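Long-range contacts in 11R-lipoxygenase (Gersemia fruticosa, PDB 3VF1), which probably inserts molecular oxygen into polyunsaturated fatty acids at a non-heme iron centre, in a calcium-dependent manner: residues A[156-161]-A[410-415]; A[227-232]-A[610-615]; A[312-317]-A[327-332]. All coordinates share one frame; numbering follows the deposited sequence.

Contact 1: residues A[156-161]-A[410-415]; sequences KEVSEN and NLPSVH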
loop_
_atom_site.group_PDB
_atom_site.type_symbol
_atom_site.label_atom_id
_atom_site.label_comp_id
_atom_site.label_asym_id
_atom_site.label_seq_id
_atom_site.Cartn_x
_atom_site.Cartn_y
_atom_site.Cartn_z
ATOM N N LYS A 156 18.624 21.778 -12.435
ATOM C CA LYS A 156 19.623 20.765 -12.750
ATOM C C LYS A 156 19.303 19.449 -12.049
ATOM O O LYS A 156 19.413 18.377 -12.641
ATOM C CB LYS A 156 21.012 21.254 -12.336
ATOM C CG LYS A 156 22.110 20.209 -12.465
ATOM C CD LYS A 156 23.454 20.769 -12.025
ATOM C CE LYS A 156 24.517 19.684 -11.945
ATOM N NZ LYS A 156 24.749 19.014 -13.255
ATOM N N GLU A 157 18.911 19.539 -10.782
ATOM C CA GLU A 157 18.574 18.362 -9.993
ATOM C C GLU A 157 17.498 17.541 -10.695
ATOM O O GLU A 157 17.675 16.350 -10.953
ATOM C CB GLU A 157 18.081 18.784 -8.609
ATOM C CG GLU A 157 17.927 17.639 -7.623
ATOM C CD GLU A 157 17.257 18.071 -6.331
ATOM O OE1 GLU A 157 16.495 19.061 -6.362
ATOM O OE2 GLU A 157 17.491 17.427 -5.285
ATOM N N VAL A 158 16.381 18.194 -11.003
ATOM C CA VAL A 158 15.266 17.543 -11.679
ATOM C C VAL A 158 15.687 16.992 -13.038
ATOM O O VAL A 158 15.228 15.927 -13.454
ATOM C CB VAL A 158 14.093 18.522 -11.872
ATOM C CG1 VAL A 158 13.043 17.931 -12.802
ATOM C CG2 VAL A 158 13.480 18.884 -10.527
ATOM N N SER A 159 16.558 17.720 -13.729
ATOM C CA SER A 159 17.028 17.301 -15.045
ATOM C C SER A 159 17.859 16.027 -14.938
ATOM O O SER A 159 17.746 15.128 -15.773
ATOM C CB SER A 159 17.852 18.415 -15.693
ATOM O OG SER A 159 18.327 18.019 -16.968
ATOM N N GLU A 160 18.690 15.953 -13.905
ATOM C CA GLU A 160 19.509 14.773 -13.662
ATOM C C GLU A 160 18.638 13.571 -13.313
ATOM O O GLU A 160 18.859 12.468 -13.812
ATOM C CB GLU A 160 20.500 15.038 -12.527
ATOM C CG GLU A 160 21.615 16.009 -12.888
ATOM C CD GLU A 160 22.514 16.327 -11.706
ATOM O OE1 GLU A 160 22.054 16.183 -10.552
ATOM O OE2 GLU A 160 23.680 16.716 -11.931
ATOM N N ASN A 161 17.647 13.791 -12.454
ATOM C CA ASN A 161 16.771 12.716 -12.001
ATOM C C ASN A 161 15.952 12.092 -13.127
ATOM O O ASN A 161 15.721 10.885 -13.133
ATOM C CB ASN A 161 15.840 13.218 -10.896
ATOM C CG ASN A 161 16.549 13.378 -9.564
ATOM O OD1 ASN A 161 17.558 12.720 -9.300
ATOM N ND2 ASN A 161 16.022 14.249 -8.712
ATOM N N ASN A 410 9.915 15.384 -11.659
ATOM C CA ASN A 410 9.407 16.747 -11.786
ATOM C C ASN A 410 9.613 17.647 -10.567
ATOM O O ASN A 410 9.495 18.867 -10.676
ATOM C CB ASN A 410 7.920 16.708 -12.139
ATOM C CG ASN A 410 7.643 15.906 -13.395
ATOM O OD1 ASN A 410 7.776 16.411 -14.510
ATOM N ND2 ASN A 410 7.258 14.647 -13.220
ATOM N N LEU A 411 9.919 17.059 -9.415
ATOM C CA LEU A 411 10.056 17.840 -8.189
ATOM C C LEU A 411 11.478 17.801 -7.641
ATOM O O LEU A 411 12.081 16.732 -7.542
ATOM C CB LEU A 411 9.092 17.328 -7.118
ATOM C CG LEU A 411 7.603 17.364 -7.461
ATOM C CD1 LEU A 411 6.790 16.821 -6.297
ATOM C CD2 LEU A 411 7.159 18.773 -7.817
ATOM N N PRO A 412 12.022 18.976 -7.287
ATOM C CA PRO A 412 13.305 19.046 -6.585
ATOM C C PRO A 412 13.106 18.834 -5.089
ATOM O O PRO A 412 12.023 19.118 -4.573
ATOM C CB PRO A 412 13.774 20.472 -6.868
ATOM C CG PRO A 412 12.511 21.250 -6.998
ATOM C CD PRO A 412 11.502 20.316 -7.614
ATOM N N SER A 413 14.135 18.347 -4.404
ATOM C CA SER A 413 14.020 18.000 -2.990
ATOM C C SER A 413 13.793 19.212 -2.082
ATOM O O SER A 413 13.612 19.056 -0.874
ATOM C CB SER A 413 15.264 17.231 -2.533
ATOM O OG SER A 413 16.446 17.957 -2.816
ATOM N N VAL A 414 13.809 20.412 -2.657
ATOM C CA VAL A 414 13.562 21.629 -1.887
ATOM C C VAL A 414 12.076 21.997 -1.902
ATOM O O VAL A 414 11.633 22.871 -1.160
ATOM C CB VAL A 414 14.398 22.815 -2.428
ATOM C CG1 VAL A 414 13.863 23.287 -3.775
ATOM C CG2 VAL A 414 14.419 23.962 -1.424
ATOM N N HIS A 415 11.311 21.313 -2.745
ATOM C CA HIS A 415 9.879 21.564 -2.873
ATOM C C HIS A 415 9.120 20.955 -1.689
ATOM O O HIS A 415 9.390 19.820 -1.294
ATOM C CB HIS A 415 9.374 20.963 -4.184
ATOM C CG HIS A 415 8.048 21.497 -4.628
ATOM N ND1 HIS A 415 6.913 21.417 -3.850
ATOM C CD2 HIS A 415 7.672 22.105 -5.777
ATOM C CE1 HIS A 415 5.898 21.960 -4.496
ATOM N NE2 HIS A 415 6.330 22.385 -5.669
#
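Glu-157 OE1 is gripped from two directions: the backbone N of Ser-413 gives it a hydrogen bond of 3.1 Å, and the hydroxyl of Tyr-134, on strand 130-134, gives it a second. The amide does not lie in the carboxylate plane but meets OE1 from above it, 36° out, with an N-H...O angle of 146°. The other oxygen, OE2, takes the hydroxyl OG of Ser-413 at 2.7 Å on its syn lone pair, so one serine holds both ends of the carboxylate and fixes its rotation. With CG anti to the backbone N (chi1 -170°) and the chain extended beyond it, Glu-157 reaches straight out from helix 148-164 and crosses the ring of Pro-412 at about a right angle, Glu-157 OE1 passing 3.1 Å from Pro-412 CB. One helical position on, Val-158 presses its two methyls on the backbone of 410-412: CG2 lies 3.8 Å from Pro-412 CD and also covers the Leu-411 to Pro-412 peptide, while CG1 sits 4.0 Å from Asn-410 CA. With an alanine here in place of the glutamate, the Ser-413 amide and hydroxyl would probably lose their acceptor, and Tyr-134 its carboxylate partner. Residues 410-415 form the link between helix 369-410, which carries the iron ligands His-392 and His-397, and helix 416-425. Since Tyr-134 belongs to the beta sandwich of the PLAT domain, this buried carboxylate, probably ionised given three donors around it, ties that sandwich and helix 148-164 to the catalytic part of the enzyme.

Contact 2: residues A[227-232]-A[610-615]; sequences DCLEDF and KVIMAS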
loop_
_atom_site.group_PDB
_atom_site.type_symbol
_atom_site.label_atom_id
_atom_site.label_comp_id
_atom_site.label_asym_id
_atom_site.label_seq_id
_atom_site.Cartn_x
_atom_site.Cartn_y
_atom_site.Cartn_z
ATOM N N ASP A 227 -7.496 -34.113 5.629
ATOM C CA ASP A 227 -8.464 -35.090 6.111
ATOM C C ASP A 227 -9.772 -34.413 6.507
ATOM O O ASP A 227 -10.854 -34.903 6.185
ATOM C CB ASP A 227 -7.894 -35.871 7.297
ATOM C CG ASP A 227 -6.658 -36.667 6.928
ATOM O OD1 ASP A 227 -6.635 -37.257 5.826
ATOM O OD2 ASP A 227 -5.707 -36.698 7.737
ATOM N N CYS A 228 -9.668 -33.286 7.204
ATOM C CA CYS A 228 -10.848 -32.532 7.608
ATOM C C CYS A 228 -10.540 -31.042 7.740
ATOM O O CYS A 228 -9.380 -30.631 7.718
ATOM C CB CYS A 228 -11.406 -33.077 8.925
ATOM S SG CYS A 228 -10.320 -32.856 10.346
ATOM N N LEU A 229 -11.593 -30.246 7.884
ATOM C CA LEU A 229 -11.482 -28.793 7.908
ATOM C C LEU A 229 -10.632 -28.293 9.072
ATOM O O LEU A 229 -9.966 -27.261 8.965
ATOM C CB LEU A 229 -12.878 -28.172 7.985
ATOM C CG LEU A 229 -13.756 -28.410 6.754
ATOM C CD1 LEU A 229 -15.222 -28.155 7.067
ATOM C CD2 LEU A 229 -13.298 -27.530 5.603
ATOM N N GLU A 230 -10.653 -29.024 10.180
ATOM C CA GLU A 230 -9.949 -28.596 11.384
ATOM C C GLU A 230 -8.438 -28.769 11.264
ATOM O O GLU A 230 -7.682 -28.187 12.042
ATOM C CB GLU A 230 -10.463 -29.366 12.601
ATOM C CG GLU A 230 -11.954 -29.209 12.842
ATOM C CD GLU A 230 -12.385 -27.756 12.890
ATOM O OE1 GLU A 230 -12.384 -27.169 13.993
ATOM O OE2 GLU A 230 -12.722 -27.198 11.823
ATOM N N ASP A 231 -7.998 -29.562 10.292
ATOM C CA ASP A 231 -6.573 -29.837 10.124
ATOM C C ASP A 231 -5.809 -28.651 9.539
ATOM O O ASP A 231 -4.578 -28.625 9.576
ATOM C CB ASP A 231 -6.363 -31.075 9.251
ATOM C CG ASP A 231 -6.629 -32.370 9.999
ATOM O OD1 ASP A 231 -6.608 -32.357 11.247
ATOM O OD2 ASP A 231 -6.852 -33.403 9.336
ATOM N N PHE A 232 -6.529 -27.676 8.996
ATOM C CA PHE A 232 -5.891 -26.468 8.488
ATOM C C PHE A 232 -5.183 -25.707 9.609
ATOM O O PHE A 232 -4.282 -24.909 9.354
ATOM C CB PHE A 232 -6.910 -25.561 7.795
ATOM C CG PHE A 232 -7.207 -25.958 6.376
ATOM C CD1 PHE A 232 -6.277 -25.736 5.373
ATOM C CD2 PHE A 232 -8.416 -26.546 6.043
ATOM C CE1 PHE A 232 -6.544 -26.100 4.066
ATOM C CE2 PHE A 232 -8.689 -26.909 4.736
ATOM C CZ PHE A 232 -7.751 -26.687 3.747
ATOM N N LYS A 610 -16.127 -34.677 3.151
ATOM C CA LYS A 610 -15.063 -35.159 2.273
ATOM C C LYS A 610 -15.109 -34.520 0.886
ATOM O O LYS A 610 -14.067 -34.281 0.273
ATOM C CB LYS A 610 -15.114 -36.684 2.149
ATOM C CG LYS A 610 -14.643 -37.427 3.391
ATOM C CD LYS A 610 -13.157 -37.211 3.649
ATOM C CE LYS A 610 -12.687 -37.992 4.868
ATOM N NZ LYS A 610 -11.237 -37.793 5.148
ATOM N N VAL A 611 -16.310 -34.249 0.389
ATOM C CA VAL A 611 -16.455 -33.592 -0.905
ATOM C C VAL A 611 -15.828 -32.208 -0.851
ATOM O O VAL A 611 -15.135 -31.788 -1.778
ATOM C CB VAL A 611 -17.933 -33.448 -1.310
ATOM C CG1 VAL A 611 -18.073 -32.517 -2.510
ATOM C CG2 VAL A 611 -18.537 -34.810 -1.612
ATOM N N ILE A 612 -16.080 -31.506 0.248
ATOM C CA ILE A 612 -15.546 -30.166 0.445
ATOM C C ILE A 612 -14.021 -30.187 0.526
ATOM O O ILE A 612 -13.357 -29.318 -0.036
ATOM C CB ILE A 612 -16.141 -29.515 1.709
ATOM C CG1 ILE A 612 -17.575 -29.060 1.424
ATOM C CG2 ILE A 612 -15.297 -28.332 2.156
ATOM C CD1 ILE A 612 -18.336 -28.587 2.646
ATOM N N MET A 613 -13.471 -31.182 1.215
ATOM C CA MET A 613 -12.022 -31.309 1.340
ATOM C C MET A 613 -11.365 -31.547 -0.016
ATOM O O MET A 613 -10.180 -31.265 -0.196
ATOM C CB MET A 613 -11.655 -32.455 2.287
ATOM C CG MET A 613 -12.180 -32.296 3.705
ATOM S SD MET A 613 -11.999 -30.622 4.346
ATOM C CE MET A 613 -10.220 -30.431 4.291
ATOM N N ALA A 614 -12.134 -32.067 -0.969
ATOM C CA ALA A 614 -11.605 -32.360 -2.297
ATOM C C ALA A 614 -11.545 -31.103 -3.159
ATOM O O ALA A 614 -10.770 -31.035 -4.116
ATOM C CB ALA A 614 -12.444 -33.430 -2.977
ATOM N N SER A 615 -12.367 -30.113 -2.820
ATOM C CA SER A 615 -12.370 -28.842 -3.536
ATOM C C SER A 615 -11.313 -27.897 -2.979
ATOM O O SER A 615 -10.598 -27.238 -3.733
ATOM C CB SER A 615 -13.747 -28.182 -3.455
ATOM O OG SER A 615 -14.664 -28.809 -4.332
#
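Met-613 forms the apolar centre, its chain bent at both chi2 and chi3 so that sulfur and methyl both lie against the loop 227-228 and the 3-10 segment that begins at Leu-229. SD rests 3.6 Å from CD2 of Leu-229, and the methyl CE comes within 3.5 Å of the carbonyl carbon of Cys-228. The same methyl approaches the Phe-232 ring obliquely, Met-613 CE 3.9 Å from Phe-232 CE2, the two side chains running past each other in opposite directions. The CD2 methyl of Leu-229 also touches CG2 of Ile-612 at 4.1 Å, those side chains crossing at about a right angle. The contact thus sets the 3-10 segment on one side of the short helix 609-615 within the lipoxygenase domain; Ile-612 continues the packing to helix 369-410, through Trp-370, Ile-373, Met-374 and Leu-377. The Phe-232 ring also meets that of His-589, the two planes only about 15° apart. Toward the polar edge, the backbone N of Leu-229 donates to NE2 of His-609. Farther out, Lys-610, bent at chi2 and extended from there on, brings NZ to the backbone O of Asp-227 at 3.1 Å, in the carbonyl plane and on a lone pair, with a C=O...N angle of 125°. Asp-227 OD1 stays 4.7 Å from Lys-610 NZ, where the opposite charges may still attract weakly without a salt bridge.

Contact 3: residues A[312-317]-A[327-332]; sequences KILEGI and RYITTP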
loop_
_atom_site.group_PDB
_atom_site.type_symbol
_atom_site.label_atom_id
_atom_site.label_comp_id
_atom_site.label_asym_id
_atom_site.label_seq_id
_atom_site.Cartn_x
_atom_site.Cartn_y
_atom_site.Cartn_z
ATOM N N LYS A 312 -19.352 -9.974 -10.855
ATOM C CA LYS A 312 -19.479 -10.044 -12.304
ATOM C C LYS A 312 -18.129 -9.910 -13.005
ATOM O O LYS A 312 -17.923 -10.473 -14.076
ATOM C CB LYS A 312 -20.415 -8.938 -12.793
ATOM C CG LYS A 312 -20.584 -8.888 -14.299
ATOM C CD LYS A 312 -21.625 -7.858 -14.704
ATOM C CE LYS A 312 -21.885 -7.887 -16.201
ATOM N NZ LYS A 312 -22.989 -6.965 -16.593
ATOM N N ILE A 313 -17.214 -9.161 -12.401
ATOM C CA ILE A 313 -15.939 -8.856 -13.042
ATOM C C ILE A 313 -15.108 -10.109 -13.326
ATOM O O ILE A 313 -14.236 -10.095 -14.192
ATOM C CB ILE A 313 -15.104 -7.864 -12.199
ATOM C CG1 ILE A 313 -13.913 -7.356 -13.013
ATOM C CG2 ILE A 313 -14.636 -8.515 -10.901
ATOM C CD1 ILE A 313 -13.199 -6.179 -12.385
ATOM N N LEU A 314 -15.382 -11.190 -12.604
ATOM C CA LEU A 314 -14.657 -12.440 -12.809
ATOM C C LEU A 314 -15.080 -13.141 -14.096
ATOM O O LEU A 314 -14.438 -14.095 -14.536
ATOM C CB LEU A 314 -14.860 -13.378 -11.619
ATOM C CG LEU A 314 -14.079 -13.004 -10.358
ATOM C CD1 LEU A 314 -14.514 -13.860 -9.179
ATOM C CD2 LEU A 314 -12.586 -13.148 -10.602
ATOM N N GLU A 315 -16.162 -12.663 -14.700
ATOM C CA GLU A 315 -16.668 -13.254 -15.930
ATOM C C GLU A 315 -15.654 -13.085 -17.057
ATOM O O GLU A 315 -15.247 -11.968 -17.373
ATOM C CB GLU A 315 -17.998 -12.603 -16.311
ATOM C CG GLU A 315 -18.916 -13.491 -17.133
ATOM C CD GLU A 315 -20.334 -12.955 -17.200
ATOM O OE1 GLU A 315 -20.531 -11.758 -16.896
ATOM O OE2 GLU A 315 -21.250 -13.732 -17.548
ATOM N N GLY A 316 -15.244 -14.200 -17.655
ATOM C CA GLY A 316 -14.304 -14.172 -18.760
ATOM C C GLY A 316 -12.861 -14.400 -18.340
ATOM O O GLY A 316 -11.985 -14.572 -19.185
ATOM N N ILE A 317 -12.610 -14.401 -17.035
ATOM C CA ILE A 317 -11.263 -14.618 -16.521
ATOM C C ILE A 317 -10.956 -16.114 -16.456
ATOM O O ILE A 317 -11.634 -16.860 -15.748
ATOM C CB ILE A 317 -11.090 -14.009 -15.118
ATOM C CG1 ILE A 317 -11.525 -12.539 -15.117
ATOM C CG2 ILE A 317 -9.648 -14.145 -14.650
ATOM C CD1 ILE A 317 -10.757 -11.667 -16.091
ATOM N N ARG A 327 -7.654 -25.607 -11.700
ATOM C CA ARG A 327 -8.340 -24.823 -10.684
ATOM C C ARG A 327 -9.616 -24.225 -11.258
ATOM O O ARG A 327 -9.756 -24.084 -12.473
ATOM C CB ARG A 327 -7.423 -23.721 -10.157
ATOM C CG ARG A 327 -6.098 -24.246 -9.635
ATOM C CD ARG A 327 -5.119 -23.127 -9.342
ATOM N NE ARG A 327 -3.784 -23.645 -9.068
ATOM C CZ ARG A 327 -2.706 -22.887 -8.898
ATOM N NH1 ARG A 327 -2.798 -21.567 -8.972
ATOM N NH2 ARG A 327 -1.534 -23.453 -8.654
ATOM N N TYR A 328 -10.545 -23.876 -10.377
ATOM C CA TYR A 328 -11.847 -23.391 -10.807
ATOM C C TYR A 328 -12.277 -22.161 -10.025
ATOM O O TYR A 328 -11.810 -21.919 -8.912
ATOM C CB TYR A 328 -12.892 -24.495 -10.641
ATOM C CG TYR A 328 -12.547 -25.768 -11.373
ATOM C CD1 TYR A 328 -11.712 -26.716 -10.797
ATOM C CD2 TYR A 328 -13.049 -26.022 -12.642
ATOM C CE1 TYR A 328 -11.390 -27.881 -11.463
ATOM C CE2 TYR A 328 -12.733 -27.185 -13.315
ATOM C CZ TYR A 328 -11.902 -28.111 -12.721
ATOM O OH TYR A 328 -11.581 -29.271 -13.387
ATOM N N ILE A 329 -13.170 -21.387 -10.629
ATOM C CA ILE A 329 -13.775 -20.240 -9.975
ATOM C C ILE A 329 -15.104 -19.968 -10.660
ATOM O O ILE A 329 -15.305 -20.346 -11.812
ATOM C CB ILE A 329 -12.882 -18.983 -10.066
ATOM C CG1 ILE A 329 -13.215 -18.001 -8.940
ATOM C CG2 ILE A 329 -13.039 -18.305 -11.424
ATOM C CD1 ILE A 329 -12.907 -18.521 -7.548
ATOM N N THR A 330 -16.013 -19.318 -9.947
ATOM C CA THR A 330 -17.301 -18.961 -10.515
ATOM C C THR A 330 -17.409 -17.442 -10.583
ATOM O O THR A 330 -16.408 -16.738 -10.454
ATOM C CB THR A 330 -18.462 -19.549 -9.688
ATOM O OG1 THR A 330 -18.570 -18.861 -8.435
ATOM C CG2 THR A 330 -18.237 -21.032 -9.437
ATOM N N THR A 331 -18.619 -16.943 -10.797
ATOM C CA THR A 331 -18.854 -15.512 -10.912
ATOM C C THR A 331 -20.065 -15.169 -10.058
ATOM O O THR A 331 -21.089 -14.713 -10.568
ATOM C CB THR A 331 -19.108 -15.121 -12.375
ATOM O OG1 THR A 331 -20.286 -15.782 -12.851
ATOM C CG2 THR A 331 -17.925 -15.521 -13.242
ATOM N N PRO A 332 -19.942 -15.379 -8.742
ATOM C CA PRO A 332 -21.084 -15.464 -7.831
ATOM C C PRO A 332 -21.731 -14.134 -7.473
ATOM O O PRO A 332 -21.180 -13.066 -7.735
ATOM C CB PRO A 332 -20.469 -16.081 -6.577
ATOM C CG PRO A 332 -19.072 -15.580 -6.578
ATOM C CD PRO A 332 -18.660 -15.486 -8.024
#
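Apolar contacts carry this meeting, and Leu-314 and Thr-331 share most of it. Leu-314, with CG on the side of its backbone N (chi1 -75°), points CD1 at the chain 329-330, 4.3 Å from Ile-329 CG1. Both side chains also rest on helix 369-410, Leu-314 on Ala-382 and Ile-329 on Cys-381. Methyl-to-backbone contacts come next. The CG2 methyl of Thr-331 is laid on the peptide between Leu-314 and Glu-315, 3.8 Å from Leu-314 C and 3.7 Å from Glu-315 N, while chi1 of 62° places the hydroxyl between backbone N and carbonyl carbon and leaves the methyl to do the touching. In return, Leu-314 CD1 lies 3.7 Å from the carbonyl O of Thr-330. No hydrogen bond joins the two segments; several polar groups find partners within their own segment or beyond both. Glu-315 N donates to Lys-312 O at 2.9 Å in the 3-10 turn, and Ile-317 N returns to Leu-314 O at 3.1 Å to close a type II beta turn, with Gly-316 at the third position, where the positive phi (96°) suits a glycine. Thr-330 OG1 bonds to the carbonyl of Leu-351, and Thr-331 O takes NE2 of Gln-353. The backbones of Pro-332 and Tyr-311 are hydrogen-bonded at the edge of the pairing of strands 306-310 and 333-338. The whole is the folded connection between two neighbouring antiparallel strands, its return arm packed on the turn that leaves the first, in the small sheet of the lipoxygenase domain.

In the fold
From the N terminus, the chain builds the PLAT sandwich and then helix 148-164, where contact 1 opens; it closes at 410-415, at the end of helix 369-410. Contact 2 opens at 227-232, inside that loop, and closes only at 610-615, so the two cross. Contact 3, 312-317 with 327-332, is a short local closure lying within both larger loops. In space contacts 2 and 3 lie on the same side of the chain's centre, about 23 Å between centres, while contact 1 is on the opposite side. Helix 369-410 relates all three: contact 1 takes in its last residue and the loop after it, and contacts 2 and 3 both lie against it.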